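Local coordinates for protein endoglucanase, family GH5 (Zobellia galactanivorans, PDB 6GL2) that hydrolyses hemicelluloses, probably as an endo-acting family 5 glycoside hydrolase that cuts beta-glucans such as mixed-linked glucan, at residues A[16-21]-A[268-273]; A[65-70]-A[106-111]; A[125-130]-A[178-183]. All coordinates share one frame; numbering follows the deposited sequence. Where two conformers were deposited one is given.

Contact 1: residues A[16-21]-A[268-273]; sequences EFVLDM and NRAVVM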
ATOM      1  N   GLU A  16       0.807  16.335   8.153  0.70 12.85           N
ATOM      2  CA  GLU A  16       0.058  16.120   9.357  0.70 13.39           C
ATOM      3  C   GLU A  16      -0.923  14.927   9.208  0.70 11.70           C
ATOM      4  O   GLU A  16      -1.195  14.256  10.183  0.70 12.30           O
ATOM      5  CB  GLU A  16      -0.644  17.399   9.761  0.70 15.84           C
ATOM      6  CG  GLU A  16      -1.341  17.306  11.084  0.70 21.59           C
ATOM      7  CD  GLU A  16      -0.471  16.841  12.274  0.70 26.55           C
ATOM      8  OE1 GLU A  16       0.676  17.357  12.519  0.70 33.69           O
ATOM      9  OE2 GLU A  16      -0.940  15.906  12.978  0.70 34.05           O
ATOM     10  N   PHE A  17      -1.515  14.823   8.029  1.00 10.85           N
ATOM     11  CA  PHE A  17      -2.383  13.646   7.740  1.00 10.67           C
ATOM     12  C   PHE A  17      -1.621  12.342   7.951  1.00 10.08           C
ATOM     13  O   PHE A  17      -2.168  11.441   8.639  1.00 11.22           O
ATOM     14  CB  PHE A  17      -2.860  13.843   6.357  1.00 11.28           C
ATOM     15  CG  PHE A  17      -3.891  12.825   5.908  1.00 10.12           C
ATOM     16  CD1 PHE A  17      -3.509  11.569   5.378  1.00  9.74           C
ATOM     17  CD2 PHE A  17      -5.252  13.116   5.942  1.00 10.72           C
ATOM     18  CE1 PHE A  17      -4.463  10.666   4.966  1.00  9.93           C
ATOM     19  CE2 PHE A  17      -6.216  12.222   5.527  1.00 10.53           C
ATOM     20  CZ  PHE A  17      -5.792  10.992   5.005  1.00 10.46           C
ATOM     21  N   VAL A  18      -0.403  12.220   7.494  1.00 10.78           N
ATOM     22  CA  VAL A  18       0.326  11.008   7.633  1.00 10.68           C
ATOM     23  C   VAL A  18       0.674  10.701   9.066  1.00 12.25           C
ATOM     24  O   VAL A  18       0.703   9.602   9.510  1.00 11.79           O
ATOM     25  CB  VAL A  18       1.547  10.955   6.651  1.00 12.02           C
ATOM     26  CG1 VAL A  18       2.540   9.867   6.979  1.00 11.87           C
ATOM     27  CG2 VAL A  18       1.030  10.836   5.223  1.00 11.99           C
ATOM     28  N   LEU A  19       1.028  11.780   9.837  1.00 12.11           N
ATOM     29  CA  LEU A  19       1.163  11.560  11.293  1.00 11.64           C
ATOM     30  C   LEU A  19      -0.127  10.990  11.896  1.00 10.94           C
ATOM     31  O   LEU A  19      -0.077  10.059  12.743  1.00 12.10           O
ATOM     32  CB  LEU A  19       1.574  12.834  12.042  1.00 11.84           C
ATOM     33  CG  LEU A  19       2.951  13.371  11.650  1.00 14.28           C
ATOM     34  CD1 LEU A  19       3.168  14.651  12.438  1.00 17.32           C
ATOM     35  CD2 LEU A  19       4.041  12.422  11.984  1.00 15.55           C
ATOM     36  N   ASP A  20      -1.255  11.587  11.520  1.00 11.44           N
ATOM     37  CA  ASP A  20      -2.559  11.112  12.074  1.00 12.03           C
ATOM     38  C   ASP A  20      -2.905   9.653  11.683  1.00 11.05           C
ATOM     39  O   ASP A  20      -3.554   8.989  12.454  1.00 12.56           O
ATOM     40  CB  ASP A  20      -3.666  11.996  11.540  1.00 14.45           C
ATOM     41  CG  ASP A  20      -3.665  13.408  12.126  1.00 17.11           C
ATOM     42  OD1 ASP A  20      -2.840  13.711  13.013  1.00 19.65           O
ATOM     43  OD2 ASP A  20      -4.477  14.208  11.575  1.00 18.19           O
ATOM     44  N   MET A  21      -2.305   9.182  10.609  1.00 10.43           N
ATOM     45  CA  MET A  21      -2.523   7.786  10.147  1.00 10.42           C
ATOM     46  C   MET A  21      -1.886   6.784  11.183  1.00 10.28           C
ATOM     47  O   MET A  21      -2.208   5.591  11.086  1.00  9.85           O
ATOM     48  CB  MET A  21      -1.969   7.566   8.763  1.00 10.61           C
ATOM     49  CG  MET A  21      -2.764   8.223   7.690  1.00 10.27           C
ATOM     50  SD  MET A  21      -1.980   8.103   6.064  1.00 10.54           S
ATOM     51  CE  MET A  21      -2.115   6.345   5.714  1.00 10.50           C
ATOM     52  N   ASN A 268       9.273  18.067  -0.308  1.00 16.82           N
ATOM     53  CA  ASN A 268       8.195  18.476   0.589  1.00 18.62           C
ATOM     54  C   ASN A 268       6.921  17.636   0.481  1.00 16.25           C
ATOM     55  O   ASN A 268       5.826  18.177   0.266  1.00 16.59           O
ATOM     56  CB  ASN A 268       7.868  19.984   0.385  1.00 19.75           C
ATOM     57  CG  ASN A 268       6.922  20.511   1.473  1.00 24.14           C
ATOM     58  OD1 ASN A 268       6.163  21.485   1.242  1.00 29.96           O
ATOM     59  ND2 ASN A 268       6.899  19.852   2.646  1.00 25.66           N
ATOM     60  N   ARG A 269       7.180  16.321   0.490  1.00 13.98           N
ATOM     61  CA  ARG A 269       6.094  15.344   0.412  1.00 11.84           C
ATOM     62  C   ARG A 269       6.097  14.462   1.629  1.00 13.01           C
ATOM     63  O   ARG A 269       7.131  14.100   2.158  1.00 16.05           O
ATOM     64  CB  ARG A 269       6.251  14.483  -0.787  1.00 13.59           C
ATOM     65  CG  ARG A 269       6.125  15.162  -2.101  1.00 13.55           C
ATOM     66  CD  ARG A 269       4.668  15.400  -2.443  1.00 14.80           C
ATOM     67  NE  ARG A 269       4.472  16.296  -3.564  1.00 14.34           N
ATOM     68  CZ  ARG A 269       3.302  16.778  -3.912  1.00 14.44           C
ATOM     69  NH1 ARG A 269       2.172  16.326  -3.355  1.00 14.83           N
ATOM     70  NH2 ARG A 269       3.250  17.640  -4.909  1.00 16.43           N
ATOM     71  N   ALA A 270       4.928  13.934   1.999  1.00 11.77           N
ATOM     72  CA  ALA A 270       4.822  12.948   3.065  1.00 12.12           C
ATOM     73  C   ALA A 270       4.874  11.537   2.428  1.00 11.21           C
ATOM     74  O   ALA A 270       4.613  11.412   1.253  1.00 11.68           O
ATOM     75  CB  ALA A 270       3.468  13.152   3.793  1.00 13.64           C
ATOM     76  N   VAL A 271       5.302  10.595   3.239  1.00  9.94           N
ATOM     77  CA  VAL A 271       5.541   9.230   2.830  1.00 10.70           C
ATOM     78  C   VAL A 271       4.779   8.264   3.701  1.00 10.01           C
ATOM     79  O   VAL A 271       4.855   8.251   4.929  1.00 10.94           O
ATOM     80  CB  VAL A 271       7.040   8.899   2.866  1.00 10.75           C
ATOM     81  CG1 VAL A 271       7.315   7.477   2.327  1.00 10.67           C
ATOM     82  CG2 VAL A 271       7.819   9.940   1.990  1.00 11.54           C
ATOM     83  N   VAL A 272       4.135   7.293   2.981  1.00  9.42           N
ATOM     84  CA  VAL A 272       3.536   6.064   3.653  1.00  9.81           C
ATOM     85  C   VAL A 272       4.299   4.852   3.161  1.00  9.23           C
ATOM     86  O   VAL A 272       4.411   4.631   1.959  1.00 10.08           O
ATOM     87  CB  VAL A 272       2.057   5.994   3.322  1.00  9.71           C
ATOM     88  CG1 VAL A 272       1.505   4.678   3.868  1.00 10.46           C
ATOM     89  CG2 VAL A 272       1.272   7.105   3.939  1.00 10.49           C
ATOM     90  N   MET A 273       4.898   4.156   4.104  1.00  8.37           N
ATOM     91  CA  MET A 273       5.557   2.892   3.862  1.00  8.22           C
ATOM     92  C   MET A 273       4.483   1.816   3.878  1.00  8.59           C
ATOM     93  O   MET A 273       4.174   1.224   4.874  1.00  9.11           O
ATOM     94  CB  MET A 273       6.588   2.570   4.926  1.00  8.88           C
ATOM     95  CG  MET A 273       7.449   1.397   4.568  1.00  9.57           C
ATOM     96  SD  MET A 273       8.627   1.681   3.270  1.00 12.06           S
ATOM     97  CE  MET A 273       9.855   2.657   4.096  1.00 12.65           C
TER
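Val18 and Met21, at the C-terminal end of the short N-terminal helix, pack on Ala270, Val271 and Val272, where the chain enters the barrel strand. Most of the contact is apolar. Val18 spreads both of its methyls over the strand. CG2 does the side-chain packing: it lies 3.7 Å from Ala270 CB and 4.0 Å from Val272 CG2. It thus touches side chains two residues apart, which point the same way from the extended backbone. Val271 lies between them and turns its side chain to helix 246-266. A second apolar touch comes from Met21. Its chain bends at the thioether (chi3 68°), so that CE stands 3.9 Å from Val272 CG2, with SD of Met21 at 4.0 Å from the same methyl. The two side chains meet at about a right angle.

Val18 also touches the main chain. Turning CG1 anti to the nitrogen (chi1 166°) sets that methyl 3.5 Å from Val271 O, a van der Waals contact. Val18 and Met21 reach Cys304 of the next strand as well, and Val18 reaches Ile223 of the preceding one. The helix thus bridges several strands at the N-terminal end of the barrel. No hydrogen bond crosses between the two segments. Methyl and thioether groups do the joining, and this buried seam therefore depends on shape and exclusion of water.

Contact 2: residues A[65-70]-A[106-111]; sequences PVTWKF and IHHDET
Asp109 reaches across to the backbone of Trp68 and Lys69 and grips both with its carboxylate. Its OD2 accepts Trp68 N at 2.9 Å through the syn lone pair, in a nearly straight bond (169°). OD1 takes Lys69 N at 2.7 Å, but this bond is bent and weak; the same oxygen also receives Trp112 NE1. These bonds should hold the carboxylate against rotation. With an alanine in place of Asp109, the Trp68 amide and the Trp112 indole N-H would probably lose their acceptor, and a gap would be likely to open beside the Trp68 ring, whose edge OD2 lines.

Two more hydrogen bonds join the loops. His107 N reaches Val66 O at 2.8 Å. His108 N donates to Thr67 OG1 at 3.0 Å. Placing that hydroxyl beside its own backbone N (chi1 -67°) brings it to His108, and it bonds to Asp32 O as well. His108 is the centre of an inverse gamma turn, closed by Asp109 N and His107 O.

The rings supply the nonpolar contacts. Pro65 CB sits over one face of the His107 imidazole in a CH-pi contact, 3.7 Å from the ring centroid and 27° off its normal. Trp68 CD1 packs on Ile106 CG1 at 3.8 Å. Asn105 holds both rings at their nitrogens, Trp68 NE1 through its main-chain O and His107 ND1 through its side-chain ND2.

Both segments follow neighbouring parallel strands, 61-64 and 101-105. They are loops at the C-terminal end of a TIM barrel, the end where family 5 enzymes carry their active-site cleft.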
ATOM      1  N   PRO A  65      -5.832  -3.880   0.296  1.00  6.97           N
ATOM      2  CA  PRO A  65      -5.427  -4.063  -1.112  1.00  7.70           C
ATOM      3  C   PRO A  65      -6.495  -4.878  -1.876  1.00  6.85           C
ATOM      4  O   PRO A  65      -7.117  -5.770  -1.350  1.00  8.15           O
ATOM      5  CB  PRO A  65      -4.144  -4.878  -0.907  1.00  7.70           C
ATOM      6  CG  PRO A  65      -4.305  -5.606   0.370  1.00  7.54           C
ATOM      7  CD  PRO A  65      -5.069  -4.672   1.207  1.00  6.68           C
ATOM      8  N   VAL A  66      -6.735  -4.408  -3.097  1.00  6.57           N
ATOM      9  CA  VAL A  66      -7.806  -5.065  -3.861  1.00  6.68           C
ATOM     10  C   VAL A  66      -7.254  -5.312  -5.247  1.00  6.88           C
ATOM     11  O   VAL A  66      -6.713  -4.441  -5.938  1.00  8.04           O
ATOM     12  CB  VAL A  66      -9.036  -4.119  -4.022  1.00  6.92           C
ATOM     13  CG1 VAL A  66     -10.134  -4.784  -4.846  1.00  7.80           C
ATOM     14  CG2 VAL A  66      -9.605  -3.718  -2.647  1.00  8.11           C
ATOM     15  N   THR A  67      -7.463  -6.527  -5.718  1.00  7.58           N
ATOM     16  CA  THR A  67      -7.182  -6.952  -7.113  1.00  8.16           C
ATOM     17  C   THR A  67      -8.518  -6.916  -7.841  1.00  7.47           C
ATOM     18  O   THR A  67      -9.507  -7.481  -7.365  1.00  8.61           O
ATOM     19  CB  THR A  67      -6.495  -8.318  -7.170  1.00  9.92           C
ATOM     20  OG1 THR A  67      -5.190  -8.192  -6.595  1.00  9.88           O
ATOM     21  CG2 THR A  67      -6.415  -8.847  -8.641  1.00 11.65           C
ATOM     22  N   TRP A  68      -8.561  -6.219  -8.948  1.00  7.75           N
ATOM     23  CA  TRP A  68      -9.818  -5.929  -9.662  1.00  9.03           C
ATOM     24  C   TRP A  68      -9.983  -6.800 -10.886  1.00  9.64           C
ATOM     25  O   TRP A  68     -11.093  -6.899 -11.377  1.00  9.75           O
ATOM     26  CB  TRP A  68      -9.860  -4.420 -10.066  1.00  8.85           C
ATOM     27  CG  TRP A  68      -9.801  -3.534  -8.877  1.00  7.97           C
ATOM     28  CD1 TRP A  68      -8.672  -3.053  -8.260  1.00  8.21           C
ATOM     29  CD2 TRP A  68     -10.894  -3.002  -8.081  1.00  7.98           C
ATOM     30  NE1 TRP A  68      -9.003  -2.303  -7.185  1.00  8.03           N
ATOM     31  CE2 TRP A  68     -10.327  -2.218  -7.033  1.00  8.08           C
ATOM     32  CE3 TRP A  68     -12.275  -3.137  -8.169  1.00  7.77           C
ATOM     33  CZ2 TRP A  68     -11.093  -1.593  -6.053  1.00  8.10           C
ATOM     34  CZ3 TRP A  68     -13.050  -2.534  -7.172  1.00  8.76           C
ATOM     35  CH2 TRP A  68     -12.457  -1.718  -6.196  1.00  7.50           C
ATOM     36  N   LYS A  69      -8.929  -7.392 -11.403  0.70  9.74           N
ATOM     37  CA  LYS A  69      -8.940  -8.102 -12.717  0.70 11.56           C
ATOM     38  C   LYS A  69     -10.111  -9.062 -12.894  0.70 10.79           C
ATOM     39  O   LYS A  69     -10.785  -9.040 -13.933  0.70 13.02           O
ATOM     40  CB  LYS A  69      -7.579  -8.800 -12.931  0.70 13.88           C
ATOM     41  CG  LYS A  69      -7.536  -9.495 -14.300  0.70 18.13           C
ATOM     42  CD  LYS A  69      -6.213 -10.127 -14.596  0.70 21.67           C
ATOM     43  CE  LYS A  69      -6.269 -11.042 -15.840  0.70 26.41           C
ATOM     44  NZ  LYS A  69      -7.658 -11.199 -16.425  0.70 28.98           N
ATOM     45  N   PHE A  70     -10.395  -9.844 -11.912  1.00  9.69           N
ATOM     46  CA  PHE A  70     -11.405 -10.853 -12.119  1.00 10.99           C
ATOM     47  C   PHE A  70     -12.805 -10.297 -12.054  1.00 11.18           C
ATOM     48  O   PHE A  70     -13.783 -11.051 -12.123  1.00 13.50           O
ATOM     49  CB  PHE A  70     -11.186 -12.005 -11.150  1.00 11.34           C
ATOM     50  CG  PHE A  70      -9.898 -12.740 -11.399  1.00 13.08           C
ATOM     51  CD1 PHE A  70      -9.878 -13.707 -12.343  1.00 15.91           C
ATOM     52  CD2 PHE A  70      -8.753 -12.449 -10.709  1.00 13.40           C
ATOM     53  CE1 PHE A  70      -8.727 -14.384 -12.597  1.00 18.89           C
ATOM     54  CE2 PHE A  70      -7.556 -13.084 -10.985  1.00 15.44           C
ATOM     55  CZ  PHE A  70      -7.593 -14.055 -11.942  1.00 17.34           C
ATOM     56  N   ILE A 106      -5.380  -0.415  -6.310  1.00  8.47           N
ATOM     57  CA  ILE A 106      -5.298  -1.413  -7.351  1.00  8.44           C
ATOM     58  C   ILE A 106      -4.072  -2.257  -7.097  1.00  9.09           C
ATOM     59  O   ILE A 106      -2.955  -1.686  -7.079  1.00 10.33           O
ATOM     60  CB  ILE A 106      -5.294  -0.779  -8.775  1.00  8.57           C
ATOM     61  CG1 ILE A 106      -6.563  -0.056  -9.061  1.00  9.65           C
ATOM     62  CG2 ILE A 106      -4.987  -1.860  -9.789  1.00 10.44           C
ATOM     63  CD1 ILE A 106      -6.665   0.583 -10.452  1.00 10.03           C
ATOM     64  N   HIS A 107      -4.197  -3.534  -6.892  1.00  8.49           N
ATOM     65  CA  HIS A 107      -3.113  -4.370  -6.359  1.00  8.50           C
ATOM     66  C   HIS A 107      -2.495  -5.281  -7.387  1.00  9.88           C
ATOM     67  O   HIS A 107      -1.744  -4.755  -8.280  1.00 13.29           O
ATOM     68  CB  HIS A 107      -3.587  -5.116  -5.060  1.00  7.99           C
ATOM     69  CG  HIS A 107      -2.471  -5.499  -4.171  1.00  7.78           C
ATOM     70  ND1 HIS A 107      -1.853  -4.590  -3.364  1.00  7.47           N
ATOM     71  CD2 HIS A 107      -1.851  -6.695  -3.989  1.00  8.79           C
ATOM     72  CE1 HIS A 107      -0.915  -5.252  -2.666  1.00  8.31           C
ATOM     73  NE2 HIS A 107      -0.853  -6.504  -3.099  1.00  9.44           N
ATOM     74  N   HIS A 108      -2.902  -6.525  -7.572  1.00 10.91           N
ATOM     75  CA  HIS A 108      -2.210  -7.519  -8.454  1.00 13.39           C
ATOM     76  C   HIS A 108      -2.830  -7.462  -9.784  0.80 11.32           C
ATOM     77  O   HIS A 108      -3.277  -8.465 -10.392  0.80 11.22           O
ATOM     78  CB  HIS A 108      -2.270  -8.962  -7.947  1.00 12.33           C
ATOM     79  CG  HIS A 108      -1.447  -9.238  -6.711  0.80 11.85           C
ATOM     80  ND1 HIS A 108      -0.163  -8.745  -6.489  0.80 13.74           N
ATOM     81  CD2 HIS A 108      -1.780  -9.962  -5.578  0.80 10.14           C
ATOM     82  CE1 HIS A 108       0.277  -9.243  -5.299  0.80 11.98           C
ATOM     83  NE2 HIS A 108      -0.694  -9.956  -4.753  0.80 11.80           N
ATOM     84  N   ASP A 109      -2.754  -6.317 -10.436  1.00 12.17           N
ATOM     85  CA  ASP A 109      -3.449  -6.013 -11.708  1.00 12.78           C
ATOM     86  C   ASP A 109      -2.445  -5.746 -12.818  1.00 11.69           C
ATOM     87  O   ASP A 109      -2.747  -5.131 -13.858  1.00 13.48           O
ATOM     88  CB  ASP A 109      -4.482  -4.904 -11.481  1.00 13.99           C
ATOM     89  CG  ASP A 109      -5.753  -5.445 -10.837  1.00 12.90           C
ATOM     90  OD1 ASP A 109      -6.457  -6.231 -11.550  1.00 13.33           O
ATOM     91  OD2 ASP A 109      -6.016  -5.079  -9.719  1.00 12.66           O
ATOM     92  N   GLU A 110      -1.205  -6.182 -12.616  0.80 12.29           N
ATOM     93  CA  GLU A 110      -0.107  -5.891 -13.576  0.80 15.00           C
ATOM     94  C   GLU A 110      -0.417  -6.436 -14.987  0.80 14.21           C
ATOM     95  O   GLU A 110       0.029  -5.811 -15.949  0.80 14.44           O
ATOM     96  CB  GLU A 110       1.188  -6.567 -13.083  0.80 16.03           C
ATOM     97  CG  GLU A 110       1.808  -6.122 -11.786  0.80 23.00           C
ATOM     98  CD  GLU A 110       1.054  -6.559 -10.515  0.80 22.74           C
ATOM     99  OE1 GLU A 110       0.338  -7.609 -10.474  0.80 20.92           O
ATOM    100  OE2 GLU A 110       1.244  -5.784  -9.532  0.80 27.12           O
ATOM    101  N   THR A 111      -1.227  -7.482 -15.147  1.00 16.49           N
ATOM    102  CA  THR A 111      -1.430  -8.092 -16.474  1.00 16.21           C
ATOM    103  C   THR A 111      -2.151  -7.129 -17.391  0.80 17.55           C
ATOM    104  O   THR A 111      -1.960  -7.249 -18.615  0.80 20.01           O
ATOM    105  CB  THR A 111      -2.145  -9.391 -16.403  1.00 21.02           C
ATOM    106  OG1 THR A 111      -3.382  -9.282 -15.667  1.00 21.43           O
ATOM    107  CG2 THR A 111      -1.196 -10.445 -15.701  1.00 22.24           C
TER

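Contact 3: residues A[125-130]-A[178-183]; sequences DELSKV and QVSVDA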
ATOM      1  N   ASP A 125      -6.333   3.907 -21.206  1.00 14.38           N
ATOM      2  CA  ASP A 125      -7.777   3.930 -21.429  1.00 15.39           C
ATOM      3  C   ASP A 125      -8.555   3.146 -20.302  1.00 15.33           C
ATOM      4  O   ASP A 125      -9.535   3.598 -19.742  1.00 13.77           O
ATOM      5  CB  ASP A 125      -8.141   3.342 -22.796  1.00 18.47           C
ATOM      6  CG  ASP A 125      -7.687   4.193 -24.016  1.00 23.45           C
ATOM      7  OD1 ASP A 125      -7.353   5.397 -23.929  1.00 25.24           O
ATOM      8  OD2 ASP A 125      -7.579   3.473 -25.080  1.00 28.85           O
ATOM      9  N   GLU A 126      -8.078   1.923 -20.054  1.00 14.58           N
ATOM     10  CA  GLU A 126      -8.687   1.059 -19.038  1.00 13.37           C
ATOM     11  C   GLU A 126      -8.551   1.666 -17.651  1.00 12.61           C
ATOM     12  O   GLU A 126      -9.551   1.687 -16.908  1.00 11.90           O
ATOM     13  CB  GLU A 126      -8.083  -0.357 -19.086  1.00 13.02           C
ATOM     14  CG  GLU A 126      -8.844  -1.232 -18.091  1.00 13.74           C
ATOM     15  CD  GLU A 126      -8.603  -2.725 -18.251  1.00 14.87           C
ATOM     16  OE1 GLU A 126      -7.781  -3.126 -19.083  1.00 15.00           O
ATOM     17  OE2 GLU A 126      -9.286  -3.427 -17.435  1.00 16.57           O
ATOM     18  N   LEU A 127      -7.388   2.159 -17.313  1.00 12.08           N
ATOM     19  CA  LEU A 127      -7.178   2.740 -15.984  1.00 12.95           C
ATOM     20  C   LEU A 127      -8.075   3.903 -15.690  1.00 12.13           C
ATOM     21  O   LEU A 127      -8.588   4.058 -14.631  1.00 11.52           O
ATOM     22  CB  LEU A 127      -5.723   3.175 -15.780  1.00 15.85           C
ATOM     23  CG  LEU A 127      -4.738   2.268 -15.163  1.00 16.71           C
ATOM     24  CD1 LEU A 127      -3.430   3.077 -15.023  1.00 16.23           C
ATOM     25  CD2 LEU A 127      -5.250   1.861 -13.757  1.00 15.31           C
ATOM     26  N   SER A 128      -8.266   4.752 -16.706  1.00 11.71           N
ATOM     27  CA  SER A 128      -9.130   5.903 -16.529  1.00 11.65           C
ATOM     28  C   SER A 128     -10.559   5.438 -16.200  1.00 10.65           C
ATOM     29  O   SER A 128     -11.181   5.974 -15.270  1.00 11.85           O
ATOM     30  CB  SER A 128      -9.162   6.711 -17.845  1.00 12.64           C
ATOM     31  OG  SER A 128      -9.917   7.873 -17.641  1.00 14.51           O
ATOM     32  N   LYS A 129     -11.055   4.440 -16.906  1.00 10.39           N
ATOM     33  CA  LYS A 129     -12.416   3.920 -16.733  0.80 10.52           C
ATOM     34  C   LYS A 129     -12.521   3.259 -15.336  1.00 11.07           C
ATOM     35  O   LYS A 129     -13.513   3.416 -14.589  1.00 11.12           O
ATOM     36  CB  LYS A 129     -12.783   2.895 -17.767  0.80 11.98           C
ATOM     37  CG  LYS A 129     -13.131   3.461 -19.136  0.80 15.94           C
ATOM     38  CD  LYS A 129     -14.246   4.453 -19.071  0.80 19.16           C
ATOM     39  CE  LYS A 129     -14.570   5.001 -20.462  0.80 23.74           C
ATOM     40  NZ  LYS A 129     -15.560   6.117 -20.431  0.80 25.01           N
ATOM     41  N   VAL A 130     -11.519   2.456 -14.931  1.00 10.45           N
ATOM     42  CA  VAL A 130     -11.560   1.725 -13.669  1.00 10.15           C
ATOM     43  C   VAL A 130     -11.482   2.720 -12.538  1.00  9.12           C
ATOM     44  O   VAL A 130     -12.282   2.602 -11.606  1.00  9.36           O
ATOM     45  CB  VAL A 130     -10.452   0.659 -13.643  1.00  9.72           C
ATOM     46  CG1 VAL A 130     -10.289   0.050 -12.220  1.00 10.72           C
ATOM     47  CG2 VAL A 130     -10.810  -0.442 -14.653  1.00 11.13           C
ATOM     48  N   GLN A 178      -0.624   9.523 -13.758  1.00 10.38           N
ATOM     49  CA  GLN A 178      -1.268  10.758 -14.288  1.00 11.31           C
ATOM     50  C   GLN A 178      -2.717  10.474 -14.670  1.00 10.42           C
ATOM     51  O   GLN A 178      -3.581  11.263 -14.215  1.00 12.04           O
ATOM     52  CB  GLN A 178      -0.452  11.297 -15.477  1.00 11.35           C
ATOM     53  CG  GLN A 178      -1.041  12.570 -16.100  1.00 13.40           C
ATOM     54  CD  GLN A 178      -0.814  13.824 -15.368  1.00 15.14           C
ATOM     55  OE1 GLN A 178      -1.778  14.649 -15.222  1.00 18.14           O
ATOM     56  NE2 GLN A 178       0.373  14.036 -14.888  1.00 15.50           N
ATOM     57  N   VAL A 179      -2.946   9.422 -15.406  1.00 10.14           N
ATOM     58  CA  VAL A 179      -4.309   9.029 -15.813  1.00 11.97           C
ATOM     59  C   VAL A 179      -5.158   8.824 -14.562  1.00 11.44           C
ATOM     60  O   VAL A 179      -6.344   9.183 -14.525  1.00 11.80           O
ATOM     61  CB  VAL A 179      -4.303   7.741 -16.646  1.00 13.15           C
ATOM     62  CG1 VAL A 179      -5.693   7.154 -16.737  1.00 18.00           C
ATOM     63  CG2 VAL A 179      -3.725   8.032 -18.013  1.00 15.91           C
ATOM     64  N   SER A 180      -4.634   8.119 -13.563  1.00  9.87           N
ATOM     65  CA  SER A 180      -5.380   7.687 -12.386  1.00  8.69           C
ATOM     66  C   SER A 180      -5.715   8.851 -11.501  1.00  9.24           C
ATOM     67  O   SER A 180      -6.873   9.021 -11.038  1.00  9.84           O
ATOM     68  CB  SER A 180      -4.617   6.665 -11.649  1.00  9.23           C
ATOM     69  OG  SER A 180      -4.326   5.501 -12.386  1.00 10.56           O
ATOM     70  N   VAL A 181      -4.761   9.695 -11.173  1.00  9.36           N
ATOM     71  CA  VAL A 181      -5.057  10.912 -10.419  1.00 10.22           C
ATOM     72  C   VAL A 181      -6.078  11.775 -11.137  1.00 10.07           C
ATOM     73  O   VAL A 181      -7.020  12.272 -10.550  1.00 10.96           O
ATOM     74  CB  VAL A 181      -3.772  11.680 -10.051  1.00 11.43           C
ATOM     75  CG1 VAL A 181      -4.047  13.106  -9.504  1.00 12.39           C
ATOM     76  CG2 VAL A 181      -2.903  10.878  -9.100  1.00 11.43           C
ATOM     77  N   ASP A 182      -5.852  12.007 -12.431  1.00 10.53           N
ATOM     78  CA  ASP A 182      -6.774  12.835 -13.170  1.00 11.87           C
ATOM     79  C   ASP A 182      -8.185  12.250 -13.107  1.00 11.63           C
ATOM     80  O   ASP A 182      -9.180  12.995 -12.953  1.00 12.73           O
ATOM     81  CB  ASP A 182      -6.289  13.008 -14.613  1.00 12.49           C
ATOM     82  CG  ASP A 182      -5.101  13.901 -14.770  1.00 12.79           C
ATOM     83  OD1 ASP A 182      -4.735  14.665 -13.906  1.00 14.94           O
ATOM     84  OD2 ASP A 182      -4.575  13.895 -15.938  1.00 15.67           O
ATOM     85  N   ALA A 183      -8.328  10.950 -13.287  1.00 12.31           N
ATOM     86  CA  ALA A 183      -9.633  10.356 -13.248  1.00 10.86           C
ATOM     87  C   ALA A 183     -10.305  10.582 -11.880  1.00 10.84           C
ATOM     88  O   ALA A 183     -11.502  10.875 -11.772  1.00 11.52           O
ATOM     89  CB  ALA A 183      -9.567   8.828 -13.536  1.00 12.16           C
TER
HETATM   90  O   HOH W   1      -8.098   9.931 -16.641  1.00 18.01           O
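Helices 117-137 and 167-186 run side by side in nearly the same direction, with the axes of their segments 8.5 Å apart and crossing at -26°, and come closest where Ser128 lies beside Ala183 and Val179. The CA atoms of Ser128 and Ala183 are 5.6 Å apart. A methyl is all that Ala183 puts into this narrow place. Its CB rests 3.7 Å from Ser128 O, a van der Waals contact; the same carbonyl oxygen is hydrogen-bonded to Thr132 OG1.

Val179 is the main side chain from the other helix. Its CG1, anti to the backbone N (chi1 165°), points at the junction of Leu127 and Ser128. It lies 3.5 Å from Ser128 N and 3.7 Å from Ser128 CB, and it also touches Leu127 CB. Leu127 in turn sends CD1 to within 3.7 Å of Ser180 OG. That hydroxyl is bonded to Tyr176 O, one turn back in its own helix, so it meets the leucine with a polar partner already in place.

No direct hydrogen bond links the two segments. One water joins them instead: it stands 2.9 Å from Ser128 OG and donates to Val179 O at 2.8 Å. It bridges the seam on the side of Ser128.

These helices follow strands 101-105 and 145-148, which are neighbours in the barrel. Near-parallel packing of successive outer helices is what the repeated beta-alpha units of a TIM barrel produce.

The three contacts sample three parts of one beta/alpha barrel. Contact 1 lies under the N-terminal end of the strands and contact 2 among the loops at the C-terminal end, on opposite sides of the chain's centre, with their own centres about 25 Å apart. Contact 3 belongs to the outer ring of helices. All the touching residues of contact 1 are buried; contacts 2 and 3 are buried too, but each has a more exposed rim. Their chemistry follows: apolar and without hydrogen bonds in contact 1, rich in backbone and carboxylate hydrogen bonds in contact 2, side-chain packing between helices with one bridging water in contact 3. Contacts 2 and 3 touch, since Ile106 packs on Leu127 and Val130.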